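PDB 4ZNM: C-domain type II peptide synthetase from Streptomyces globisporus, which belongs to the condensation-domain family of peptide synthetases and is built as two alpha/beta halves, each around a mixed sheet. Local coordinates for residues Trp52-Ile58 with Phe144-Val150; Leu100-Gly106 with Ala139-Phe144; Ile225-Thr230 with Asp364-Ser369; Ile406-Trp412 with Ser425-Asn429. All blocks are in the same frame, centred on the assembly; numbering follows the deposited sequence.

Contact 1: Trp52-Ile58 with Phe144-Val150; sequences WRLTGGI and FDQKDAV
Arg53 and Asp148 both swing their first side-chain bond away from the backbone nitrogen (chi1 -171° and -167°), and the arginine then bends at chi2, 74°, which lays its guanidinium beside the carboxylate. The grip is side-on: NE of Arg53 reaches OD1 of Asp148 at 2.8 Å and NH1 reaches OD2 at 2.8 Å, each on the syn lone pair. The two planes are nearly coplanar, and two straight bonds fix the rotation of both groups. CE2 of Phe144 sits over one guanidinium face, 4.2 Å from Arg53 NE. Glu110 and Arg113, of helix 110-125, extend the pair into a network of alternating charge, which would probably favour the charged form of both groups. A water joins OG1 of Thr55 to OD1 of Asp148.

Beneath this, Leu54 and Ala149 form an antiparallel hydrogen-bonded pair, with N of Leu54 2.8 Å from O of Ala149 and the return bond from N of Ala149 to O of Leu54 longer at 3.1 Å. Past the strand end, N of Gly56 still finds O of Lys147 at 2.8 Å. On the face of Leu54 and Ala149, CD1 of Ile58 rests 4.0 Å from CB of Ala149. The bend leading into strand 148-156 is held by OD1 of Asp145, which accepts from N of Lys147 in an Asx turn. Two neighbouring antiparallel strands of a mixed sheet meet here, with a bidentate salt bridge reaching diagonally across one face from Arg53 to Asp148.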
# COMPACT_ATOMS: atom_id res chain seq x y z
N TRP A 52 1.69 15.94 0.19
CA TRP A 52 2.25 16.62 1.35
C TRP A 52 1.83 18.08 1.34
O TRP A 52 1.94 18.75 0.29
CB TRP A 52 3.76 16.52 1.33
CG TRP A 52 4.28 15.18 1.63
CD1 TRP A 52 4.73 14.75 2.83
CD2 TRP A 52 4.42 14.09 0.73
NE1 TRP A 52 5.15 13.46 2.74
CE2 TRP A 52 4.96 13.03 1.46
CE3 TRP A 52 4.12 13.91 -0.62
CZ2 TRP A 52 5.22 11.79 0.88
CZ3 TRP A 52 4.38 12.69 -1.20
CH2 TRP A 52 4.94 11.64 -0.45
N ARG A 53 1.39 18.59 2.48
CA ARG A 53 1.12 20.03 2.64
C ARG A 53 2.44 20.72 2.96
O ARG A 53 3.11 20.33 3.95
CB ARG A 53 0.08 20.24 3.75
CG ARG A 53 -0.46 21.65 3.90
CD ARG A 53 -1.45 22.03 2.81
NE ARG A 53 -1.98 23.34 3.08
CZ ARG A 53 -3.10 23.59 3.73
NH1 ARG A 53 -3.43 24.85 3.97
NH2 ARG A 53 -3.89 22.61 4.15
N LEU A 54 2.81 21.73 2.16
CA LEU A 54 4.08 22.47 2.34
C LEU A 54 3.86 23.89 2.84
O LEU A 54 3.09 24.62 2.25
CB LEU A 54 4.88 22.56 1.03
CG LEU A 54 5.16 21.25 0.29
CD1 LEU A 54 5.97 21.53 -1.00
CD2 LEU A 54 5.89 20.31 1.17
N THR A 55 4.53 24.26 3.92
CA THR A 55 4.46 25.59 4.50
C THR A 55 5.83 26.25 4.35
O THR A 55 6.82 25.70 4.83
CB THR A 55 4.06 25.55 6.00
OG1 THR A 55 2.86 24.78 6.14
CG2 THR A 55 3.87 26.96 6.58
N GLY A 56 5.86 27.40 3.69
CA GLY A 56 7.10 28.12 3.47
C GLY A 56 7.24 28.48 2.02
O GLY A 56 6.48 28.01 1.19
N GLY A 57 8.20 29.34 1.72
CA GLY A 57 8.44 29.76 0.35
C GLY A 57 9.06 28.62 -0.43
O GLY A 57 9.75 27.80 0.14
N ILE A 58 8.78 28.57 -1.73
CA ILE A 58 9.30 27.52 -2.61
C ILE A 58 9.92 28.18 -3.80
O ILE A 58 9.29 29.05 -4.41
CB ILE A 58 8.21 26.57 -3.09
CG1 ILE A 58 7.60 25.78 -1.93
CG2 ILE A 58 8.76 25.62 -4.20
CD1 ILE A 58 6.34 25.04 -2.35
N PHE A 144 -1.22 27.49 -3.33
CA PHE A 144 -2.28 28.42 -2.97
C PHE A 144 -1.81 29.87 -2.98
O PHE A 144 -2.52 30.77 -3.45
CB PHE A 144 -2.82 28.07 -1.60
CG PHE A 144 -3.35 26.66 -1.53
CD1 PHE A 144 -4.54 26.32 -2.15
CD2 PHE A 144 -2.66 25.68 -0.84
CE1 PHE A 144 -5.04 25.02 -2.06
CE2 PHE A 144 -3.16 24.40 -0.76
CZ PHE A 144 -4.34 24.07 -1.37
N ASP A 145 -0.64 30.09 -2.40
CA ASP A 145 -0.07 31.44 -2.29
C ASP A 145 1.43 31.22 -2.11
O ASP A 145 1.91 30.08 -2.29
CB ASP A 145 -0.72 32.25 -1.17
CG ASP A 145 -0.55 31.63 0.21
OD1 ASP A 145 0.51 31.01 0.44
OD2 ASP A 145 -1.45 31.79 1.07
N GLN A 146 2.17 32.27 -1.80
CA GLN A 146 3.63 32.20 -1.85
C GLN A 146 4.21 31.36 -0.71
O GLN A 146 5.40 31.05 -0.70
CB GLN A 146 4.24 33.62 -1.83
CG GLN A 146 4.11 34.36 -3.16
CD GLN A 146 4.90 33.68 -4.28
OE1 GLN A 146 6.12 33.61 -4.25
NE2 GLN A 146 4.19 33.14 -5.25
N LYS A 147 3.37 30.96 0.24
CA LYS A 147 3.88 30.19 1.39
C LYS A 147 3.06 28.96 1.76
O LYS A 147 3.37 28.27 2.75
CB LYS A 147 3.99 31.12 2.63
CG LYS A 147 2.68 31.77 3.02
CD LYS A 147 2.86 32.74 4.19
CE LYS A 147 1.56 33.44 4.53
NZ LYS A 147 1.06 34.27 3.40
N ASP A 148 2.02 28.65 0.97
CA ASP A 148 1.24 27.42 1.19
C ASP A 148 1.01 26.64 -0.11
O ASP A 148 0.65 27.23 -1.12
CB ASP A 148 -0.07 27.82 1.85
CG ASP A 148 -0.85 26.64 2.42
OD1 ASP A 148 -0.31 25.51 2.54
OD2 ASP A 148 -2.02 26.89 2.78
N ALA A 149 1.22 25.32 -0.10
CA ALA A 149 1.09 24.51 -1.31
C ALA A 149 0.85 23.06 -0.94
O ALA A 149 1.04 22.66 0.22
CB ALA A 149 2.35 24.60 -2.16
N VAL A 150 0.41 22.29 -1.93
CA VAL A 150 0.29 20.85 -1.84
C VAL A 150 1.20 20.21 -2.91
O VAL A 150 1.08 20.54 -4.08
CB VAL A 150 -1.18 20.41 -2.04
CG1 VAL A 150 -1.28 18.85 -2.04
CG2 VAL A 150 -2.03 20.98 -0.96
O HOH W 1 0.60 25.32 4.82
O HOH W 2 7.54 31.42 -2.51

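Contact 2: Leu100-Gly106 with Ala139-Phe144; sequences LEVRDLG and AVLGRF
Leu100-Gly106 runs parallel to Ala139-Phe144, the short strand axes 4.7 Å apart and 20° from alignment, and the backbones are laced by five hydrogen bonds. Glu101 and Arg103 do the reaching from the edge strand: Leu141 N gives to Glu101 O, Arg103 N to Leu141 O, and Arg143 N to Arg103 O, all three at 2.8 Å. The last rung, from Leu105 N to Arg143 O, is more bent, at 144°. Beyond it a water takes the N-H of Gly106 and also lies close to the carbonyls of Arg143 and Phe144.

Leu105 carries much of the side-chain packing. Its CG lies 3.7 Å from CA of Gly142, packed directly on the glycine backbone, and its CD1 touches CE1 of Phe144 at 3.8 Å. Gly106 O comes to the edge of that same ring, near its plane. At the other end, Leu100 has CG anti to the backbone nitrogen (chi1 172°), which turns CD1 in against CB of Ala139 at 3.8 Å. Glu101 and Val140 lie side by side. The extended Arg103 chain runs obliquely across Val140, NE near its CG1, and NE holds OE2 of Glu101 in a salt bridge, met from above the carboxylate plane. On the face of Val102 and Leu141, CG1 of Val102 packs on the aliphatic part of Arg143, whose charged end pairs with Glu60.

Strand 101-104, an outermost strand of its mixed sheet, is joined to strand 137-143 by a beta-alpha-beta crossover through helix 110-125. That helix covers Arg103 and Val140 with Leu120, helix 60-73 lies against Leu100 and Ala139, and strand 148-156 continues the sheet beyond strand 137-143.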
# COMPACT_ATOMS: atom_id res chain seq x y z
N LEU A 100 8.73 19.29 -13.56
CA LEU A 100 7.79 19.60 -12.48
C LEU A 100 6.64 20.36 -13.08
O LEU A 100 6.84 21.28 -13.86
CB LEU A 100 8.46 20.41 -11.38
CG LEU A 100 7.53 20.96 -10.29
CD1 LEU A 100 6.88 19.85 -9.47
CD2 LEU A 100 8.31 21.95 -9.40
N GLU A 101 5.43 19.91 -12.76
CA GLU A 101 4.24 20.66 -13.16
C GLU A 101 3.77 21.50 -11.96
O GLU A 101 3.72 20.99 -10.84
CB GLU A 101 3.12 19.73 -13.62
CG GLU A 101 1.85 20.52 -13.96
CD GLU A 101 0.67 19.60 -14.34
OE1 GLU A 101 0.87 18.35 -14.36
OE2 GLU A 101 -0.44 20.13 -14.62
N VAL A 102 3.43 22.76 -12.21
CA VAL A 102 2.91 23.63 -11.15
C VAL A 102 1.54 24.16 -11.54
O VAL A 102 1.31 24.52 -12.69
CB VAL A 102 3.86 24.82 -10.86
CG1 VAL A 102 3.38 25.61 -9.64
CG2 VAL A 102 5.28 24.33 -10.59
N ARG A 103 0.64 24.24 -10.56
CA ARG A 103 -0.67 24.81 -10.78
C ARG A 103 -0.95 25.84 -9.71
O ARG A 103 -0.56 25.68 -8.54
CB ARG A 103 -1.74 23.77 -10.73
CG ARG A 103 -1.53 22.68 -11.71
CD ARG A 103 -2.70 21.82 -11.68
NE ARG A 103 -2.42 20.62 -12.42
CZ ARG A 103 -3.32 19.69 -12.65
NH1 ARG A 103 -4.58 19.89 -12.23
NH2 ARG A 103 -2.96 18.60 -13.32
N ASP A 104 -1.66 26.88 -10.12
CA ASP A 104 -2.09 27.91 -9.19
C ASP A 104 -3.50 27.49 -8.71
O ASP A 104 -4.48 27.66 -9.44
CB ASP A 104 -2.10 29.28 -9.87
CG ASP A 104 -0.67 29.80 -10.22
OD1 ASP A 104 0.33 29.41 -9.56
OD2 ASP A 104 -0.57 30.65 -11.16
N LEU A 105 -3.60 26.89 -7.53
CA LEU A 105 -4.89 26.39 -7.00
C LEU A 105 -5.81 27.49 -6.43
O LEU A 105 -7.02 27.29 -6.29
CB LEU A 105 -4.66 25.35 -5.91
CG LEU A 105 -3.93 24.07 -6.33
CD1 LEU A 105 -3.99 23.09 -5.16
CD2 LEU A 105 -4.54 23.45 -7.57
N GLY A 106 -5.24 28.63 -6.10
CA GLY A 106 -6.03 29.78 -5.70
C GLY A 106 -5.81 30.17 -4.26
O GLY A 106 -5.59 29.33 -3.41
N ALA A 139 5.88 14.72 -10.41
CA ALA A 139 5.44 15.61 -9.35
C ALA A 139 4.58 16.73 -9.88
O ALA A 139 4.86 17.31 -10.95
CB ALA A 139 6.63 16.19 -8.64
N VAL A 140 3.56 17.04 -9.11
CA VAL A 140 2.68 18.15 -9.41
C VAL A 140 2.61 19.01 -8.12
O VAL A 140 2.24 18.53 -7.06
CB VAL A 140 1.29 17.66 -9.83
CG1 VAL A 140 0.39 18.82 -10.13
CG2 VAL A 140 1.40 16.74 -11.04
N LEU A 141 2.97 20.28 -8.25
CA LEU A 141 2.89 21.22 -7.14
C LEU A 141 1.70 22.16 -7.31
O LEU A 141 1.63 22.91 -8.29
CB LEU A 141 4.20 22.00 -7.05
CG LEU A 141 4.25 23.00 -5.89
CD1 LEU A 141 4.37 22.29 -4.56
CD2 LEU A 141 5.39 23.95 -6.12
N GLY A 142 0.73 22.06 -6.40
CA GLY A 142 -0.39 22.99 -6.38
C GLY A 142 -0.18 24.10 -5.36
O GLY A 142 -0.18 23.84 -4.17
N ARG A 143 -0.02 25.33 -5.81
CA ARG A 143 0.28 26.43 -4.86
C ARG A 143 -0.96 27.22 -4.59
O ARG A 143 -1.66 27.60 -5.51
CB ARG A 143 1.36 27.33 -5.41
CG ARG A 143 2.62 26.57 -5.81
CD ARG A 143 3.76 27.52 -6.13
NE ARG A 143 4.29 28.10 -4.92
CZ ARG A 143 5.34 28.92 -4.87
NH1 ARG A 143 5.99 29.25 -5.98
NH2 ARG A 143 5.73 29.41 -3.71
N PHE A 144 -1.22 27.49 -3.33
CA PHE A 144 -2.28 28.42 -2.97
C PHE A 144 -1.81 29.87 -2.98
O PHE A 144 -2.52 30.77 -3.45
CB PHE A 144 -2.82 28.07 -1.60
CG PHE A 144 -3.35 26.66 -1.53
CD1 PHE A 144 -4.54 26.32 -2.15
CD2 PHE A 144 -2.66 25.68 -0.84
CE1 PHE A 144 -5.04 25.02 -2.06
CE2 PHE A 144 -3.16 24.40 -0.76
CZ PHE A 144 -4.34 24.07 -1.37
O HOH W 3 -0.16 30.29 -7.08
O HOH W 4 -2.88 30.36 -6.18

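Contact 3: Ile225-Thr230 with Asp364-Ser369; sequences IIGLET and DNHQIS
Thr230 meets Gln367 and Asn365 at the end of the short edge strand. Its methyl CG2 crosses the Gln367 side chain at about a right angle, touching OE1 at 3.6 Å and CG at 3.8 Å. With chi1 at 51°, OG1 stands between the backbone nitrogen and carbonyl carbon and turns toward the Asn365 end, while CG2 is left to face the glutamine. The backbone N of Thr230 bonds O of Asn365 at 2.9 Å, approaching from above the carbonyl plane instead of along a lone pair. A water accepts from ND2 of Asn365 and donates to O of Thr230; it also lies within hydrogen-bonding distance of OG1, which Arg432 reaches as well. The amide nitrogen of Gln367 goes elsewhere, to Asp408 and Asn429.

Two residues earlier, Leu228 has its N 2.7 Å from O of Gln367 and its O accepting from N of Gln367, the hydrogen-bonded pair of an antiparallel ladder. Strand 227-229 is thereby added as an outermost strand of the five-stranded mixed sheet, crossing strand 366-373 with the axes at 133°. From here CD1 of Leu228 reaches CB of Ser369 at 3.7 Å, and helix 268-284 closes over it through Leu280.

His366 lies on the side of Glu229. Its ring comes obliquely to that backbone, with ND1 3.5 Å from CA of Glu229, and its CB rests close to O of Leu228. Where the strands part, a water bridges O of Ile226 and N of Ser369, and CG2 of Ile225 packs on CG2 of Ile368 at 3.6 Å.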
# COMPACT_ATOMS: atom_id res chain seq x y z
N ILE A 225 -7.68 -19.25 0.55
CA ILE A 225 -7.95 -17.83 0.79
C ILE A 225 -9.45 -17.60 0.57
O ILE A 225 -10.01 -18.08 -0.39
CB ILE A 225 -7.13 -16.92 -0.12
CG1 ILE A 225 -5.64 -16.98 0.29
CG2 ILE A 225 -7.61 -15.49 0.01
CD1 ILE A 225 -4.69 -16.37 -0.75
N ILE A 226 -10.08 -16.84 1.46
CA ILE A 226 -11.51 -16.61 1.39
C ILE A 226 -11.80 -15.66 0.22
O ILE A 226 -11.14 -14.63 0.04
CB ILE A 226 -12.05 -16.08 2.74
CG1 ILE A 226 -13.57 -16.12 2.80
CG2 ILE A 226 -11.64 -14.69 2.97
CD1 ILE A 226 -14.06 -16.48 4.18
N GLY A 227 -12.78 -16.05 -0.59
CA GLY A 227 -13.25 -15.25 -1.72
C GLY A 227 -14.49 -14.43 -1.41
O GLY A 227 -15.36 -14.85 -0.64
N LEU A 228 -14.55 -13.22 -1.98
CA LEU A 228 -15.76 -12.39 -1.94
C LEU A 228 -16.56 -12.55 -3.23
O LEU A 228 -16.00 -12.44 -4.33
CB LEU A 228 -15.40 -10.92 -1.77
CG LEU A 228 -14.62 -10.56 -0.51
CD1 LEU A 228 -14.33 -9.07 -0.55
CD2 LEU A 228 -15.43 -10.95 0.74
N GLU A 229 -17.86 -12.78 -3.12
CA GLU A 229 -18.66 -12.98 -4.31
C GLU A 229 -18.78 -11.65 -5.02
O GLU A 229 -19.17 -10.65 -4.40
CB GLU A 229 -20.04 -13.55 -3.99
CG GLU A 229 -20.85 -13.93 -5.22
CD GLU A 229 -22.21 -14.49 -4.87
OE1 GLU A 229 -22.60 -14.43 -3.68
OE2 GLU A 229 -22.89 -15.00 -5.78
N THR A 230 -18.47 -11.65 -6.31
CA THR A 230 -18.52 -10.42 -7.09
C THR A 230 -19.90 -10.19 -7.65
O THR A 230 -20.70 -11.11 -7.77
CB THR A 230 -17.52 -10.46 -8.22
OG1 THR A 230 -17.69 -11.67 -8.97
CG2 THR A 230 -16.10 -10.40 -7.67
N ASP A 364 -14.90 -17.29 -11.50
CA ASP A 364 -15.69 -16.44 -12.36
C ASP A 364 -16.53 -15.51 -11.51
O ASP A 364 -16.85 -14.42 -11.93
CB ASP A 364 -16.57 -17.29 -13.28
CG ASP A 364 -17.06 -16.54 -14.49
OD1 ASP A 364 -16.23 -15.91 -15.18
OD2 ASP A 364 -18.27 -16.58 -14.74
N ASN A 365 -16.87 -15.97 -10.31
CA ASN A 365 -17.81 -15.26 -9.47
C ASN A 365 -17.23 -14.82 -8.14
O ASN A 365 -17.97 -14.36 -7.27
CB ASN A 365 -19.04 -16.14 -9.23
CG ASN A 365 -19.90 -16.26 -10.48
OD1 ASN A 365 -20.01 -17.34 -11.07
ND2 ASN A 365 -20.50 -15.14 -10.90
N HIS A 366 -15.93 -14.99 -7.94
CA HIS A 366 -15.31 -14.47 -6.71
C HIS A 366 -13.97 -13.77 -6.96
O HIS A 366 -13.33 -14.01 -7.99
CB HIS A 366 -15.08 -15.59 -5.68
CG HIS A 366 -16.33 -16.34 -5.33
ND1 HIS A 366 -17.04 -16.12 -4.17
CD2 HIS A 366 -16.99 -17.31 -6.00
CE1 HIS A 366 -18.09 -16.92 -4.14
NE2 HIS A 366 -18.08 -17.65 -5.24
N GLN A 367 -13.57 -12.93 -6.00
CA GLN A 367 -12.22 -12.43 -5.92
C GLN A 367 -11.67 -12.49 -4.51
O GLN A 367 -12.40 -12.49 -3.52
CB GLN A 367 -12.15 -10.98 -6.40
CG GLN A 367 -12.31 -10.76 -7.87
CD GLN A 367 -12.22 -9.27 -8.21
OE1 GLN A 367 -13.04 -8.49 -7.76
NE2 GLN A 367 -11.21 -8.88 -8.99
N ILE A 368 -10.36 -12.49 -4.40
CA ILE A 368 -9.79 -12.47 -3.09
C ILE A 368 -9.66 -11.02 -2.60
O ILE A 368 -9.53 -10.08 -3.39
CB ILE A 368 -8.46 -13.18 -3.04
CG1 ILE A 368 -7.45 -12.55 -3.97
CG2 ILE A 368 -8.63 -14.65 -3.39
CD1 ILE A 368 -6.13 -12.43 -3.29
N SER A 369 -9.71 -10.88 -1.29
CA SER A 369 -9.46 -9.61 -0.64
C SER A 369 -8.22 -9.69 0.22
O SER A 369 -7.82 -10.75 0.72
CB SER A 369 -10.67 -9.19 0.20
OG SER A 369 -10.68 -9.90 1.42
O HOH W 5 -9.93 -12.64 1.22
O HOH W 6 -20.06 -12.42 -10.24

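Contact 4: Ile406-Trp412 with Ser425-Asn429; sequences IPDGVLW and SLGYN
Apolar contact is concentrated on Leu426, whose CD1 sits over the face of Trp412, 3.6 Å from the centroid of the five-membered ring and only 12° off its normal: a CH-pi contact. The same methyl meets CG1 of Val410 at 3.6 Å. The leucine reaches both with CG anti to its backbone nitrogen (chi1 175°), lying side by side with the indole and pointing the same way. On the other face of the sheet CD1 of Ile406 presses on the backbone of Gly427, 3.4 Å from its C.

Backbone bonding is a tidy antiparallel pair. Leu411 N gives to Gly427 O at 2.9 Å and Gly427 N returns to Leu411 O at 2.9 Å, both close to straight.

Polar side-chain bonding falls to Asn429, whose amide spans the turn before the strand. Its ND2 donates to O of Ile406 at 2.9 Å, somewhat out of the amide plane, and its OD1 takes a weak bond from N of Gly409 at 3.3 Å. Together these hold the amide's flip, with Gln367 NE2 also reaching OD1. A water links O of Gly409 to N of Asn429, standing in for a direct backbone rung.

Strands 410-416 and 422-429 form a beta hairpin inside the five-stranded sheet. Strand 366-373 lies beside strand 410-416 and strand 242-249 beside strand 422-429, with Trp244 against Ile406 and Leu411. Helix 435-454 covers Trp412 and Leu426 through Leu442.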
# COMPACT_ATOMS: atom_id res chain seq x y z
N ILE A 406 -5.71 -2.06 -8.74
CA ILE A 406 -5.59 -3.31 -8.00
C ILE A 406 -5.61 -4.45 -9.02
O ILE A 406 -6.63 -4.63 -9.70
CB ILE A 406 -6.71 -3.49 -6.97
CG1 ILE A 406 -6.61 -2.45 -5.87
CG2 ILE A 406 -6.64 -4.92 -6.31
CD1 ILE A 406 -7.83 -2.45 -4.95
N PRO A 407 -4.50 -5.20 -9.16
CA PRO A 407 -4.38 -6.17 -10.25
C PRO A 407 -5.58 -7.10 -10.36
O PRO A 407 -6.11 -7.30 -11.48
CB PRO A 407 -3.10 -6.95 -9.90
CG PRO A 407 -2.27 -5.92 -9.19
CD PRO A 407 -3.25 -5.11 -8.38
N ASP A 408 -6.04 -7.66 -9.24
CA ASP A 408 -7.17 -8.61 -9.29
C ASP A 408 -7.65 -8.94 -7.89
O ASP A 408 -7.31 -9.97 -7.34
CB ASP A 408 -6.75 -9.89 -10.04
CG ASP A 408 -7.95 -10.75 -10.52
OD1 ASP A 408 -9.08 -10.57 -10.06
OD2 ASP A 408 -7.73 -11.65 -11.37
N GLY A 409 -8.46 -8.06 -7.34
CA GLY A 409 -9.02 -8.29 -6.02
C GLY A 409 -9.52 -7.06 -5.32
O GLY A 409 -9.67 -5.99 -5.92
N VAL A 410 -9.80 -7.23 -4.04
CA VAL A 410 -10.30 -6.16 -3.17
C VAL A 410 -9.18 -5.84 -2.19
O VAL A 410 -8.53 -6.76 -1.68
CB VAL A 410 -11.58 -6.59 -2.45
CG1 VAL A 410 -12.03 -5.55 -1.46
CG2 VAL A 410 -12.68 -6.87 -3.45
N LEU A 411 -8.92 -4.56 -1.96
CA LEU A 411 -7.86 -4.22 -1.05
C LEU A 411 -8.33 -3.23 0.02
O LEU A 411 -8.87 -2.16 -0.29
CB LEU A 411 -6.69 -3.63 -1.81
CG LEU A 411 -5.54 -3.11 -0.98
CD1 LEU A 411 -4.94 -4.25 -0.25
CD2 LEU A 411 -4.50 -2.46 -1.86
N TRP A 412 -8.14 -3.61 1.28
CA TRP A 412 -8.32 -2.69 2.40
C TRP A 412 -6.95 -2.21 2.81
O TRP A 412 -6.07 -3.00 3.08
CB TRP A 412 -8.99 -3.34 3.60
CG TRP A 412 -10.30 -3.93 3.38
CD1 TRP A 412 -10.58 -5.06 2.71
CD2 TRP A 412 -11.54 -3.45 3.90
NE1 TRP A 412 -11.92 -5.31 2.75
CE2 TRP A 412 -12.53 -4.34 3.48
CE3 TRP A 412 -11.90 -2.35 4.69
CZ2 TRP A 412 -13.88 -4.16 3.81
CZ3 TRP A 412 -13.23 -2.18 5.01
CH2 TRP A 412 -14.20 -3.08 4.58
N SER A 425 -8.70 3.14 3.11
CA SER A 425 -9.20 3.02 1.75
C SER A 425 -9.66 1.60 1.46
O SER A 425 -9.05 0.62 1.93
CB SER A 425 -8.11 3.40 0.75
OG SER A 425 -7.93 4.81 0.75
N LEU A 426 -10.77 1.52 0.75
CA LEU A 426 -11.30 0.28 0.26
C LEU A 426 -11.32 0.39 -1.25
O LEU A 426 -12.04 1.23 -1.80
CB LEU A 426 -12.70 0.03 0.80
CG LEU A 426 -13.41 -1.22 0.25
CD1 LEU A 426 -12.61 -2.52 0.42
CD2 LEU A 426 -14.76 -1.34 0.94
N GLY A 427 -10.50 -0.43 -1.90
CA GLY A 427 -10.39 -0.40 -3.34
C GLY A 427 -10.94 -1.69 -3.94
O GLY A 427 -10.81 -2.78 -3.35
N TYR A 428 -11.51 -1.58 -5.13
CA TYR A 428 -12.12 -2.72 -5.77
C TYR A 428 -12.14 -2.46 -7.27
O TYR A 428 -12.06 -1.31 -7.73
CB TYR A 428 -13.52 -2.95 -5.24
CG TYR A 428 -14.33 -1.69 -5.30
CD1 TYR A 428 -14.20 -0.74 -4.31
CD2 TYR A 428 -15.22 -1.44 -6.33
CE1 TYR A 428 -14.94 0.47 -4.35
CE2 TYR A 428 -15.98 -0.24 -6.37
CZ TYR A 428 -15.83 0.70 -5.36
OH TYR A 428 -16.54 1.91 -5.35
N ASN A 429 -12.26 -3.53 -8.03
CA ASN A 429 -12.30 -3.44 -9.49
C ASN A 429 -13.74 -3.20 -9.94
O ASN A 429 -14.63 -3.99 -9.63
CB ASN A 429 -11.77 -4.69 -10.15
CG ASN A 429 -10.34 -5.06 -9.74
OD1 ASN A 429 -10.01 -6.24 -9.65
ND2 ASN A 429 -9.49 -4.08 -9.57
O HOH W 7 -12.25 -6.04 -6.88

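In the fold
Contacts 1 and 2 build one mixed sheet, contacts 3 and 4 the other; contacts 1 and 3 lie about 44 Å apart, centre to centre, on opposite sides of the chain's centre. Contacts 1 and 2 share Phe144 and are stitched by Val150 N to Gly142 O. Both are partly buried and carry charge: an arginine-aspartate pair spans contact 1, whereas the salt bridge of contact 2 stays within its edge strand. Contact 3 is also an edge, held by backbone bonds and waters. Contact 4, nearest the centre, is buried and mostly apolar, with an asparagine doing the polar work. Strands 366-373 and 410-416 join these two through Ile368 O and Val410 N.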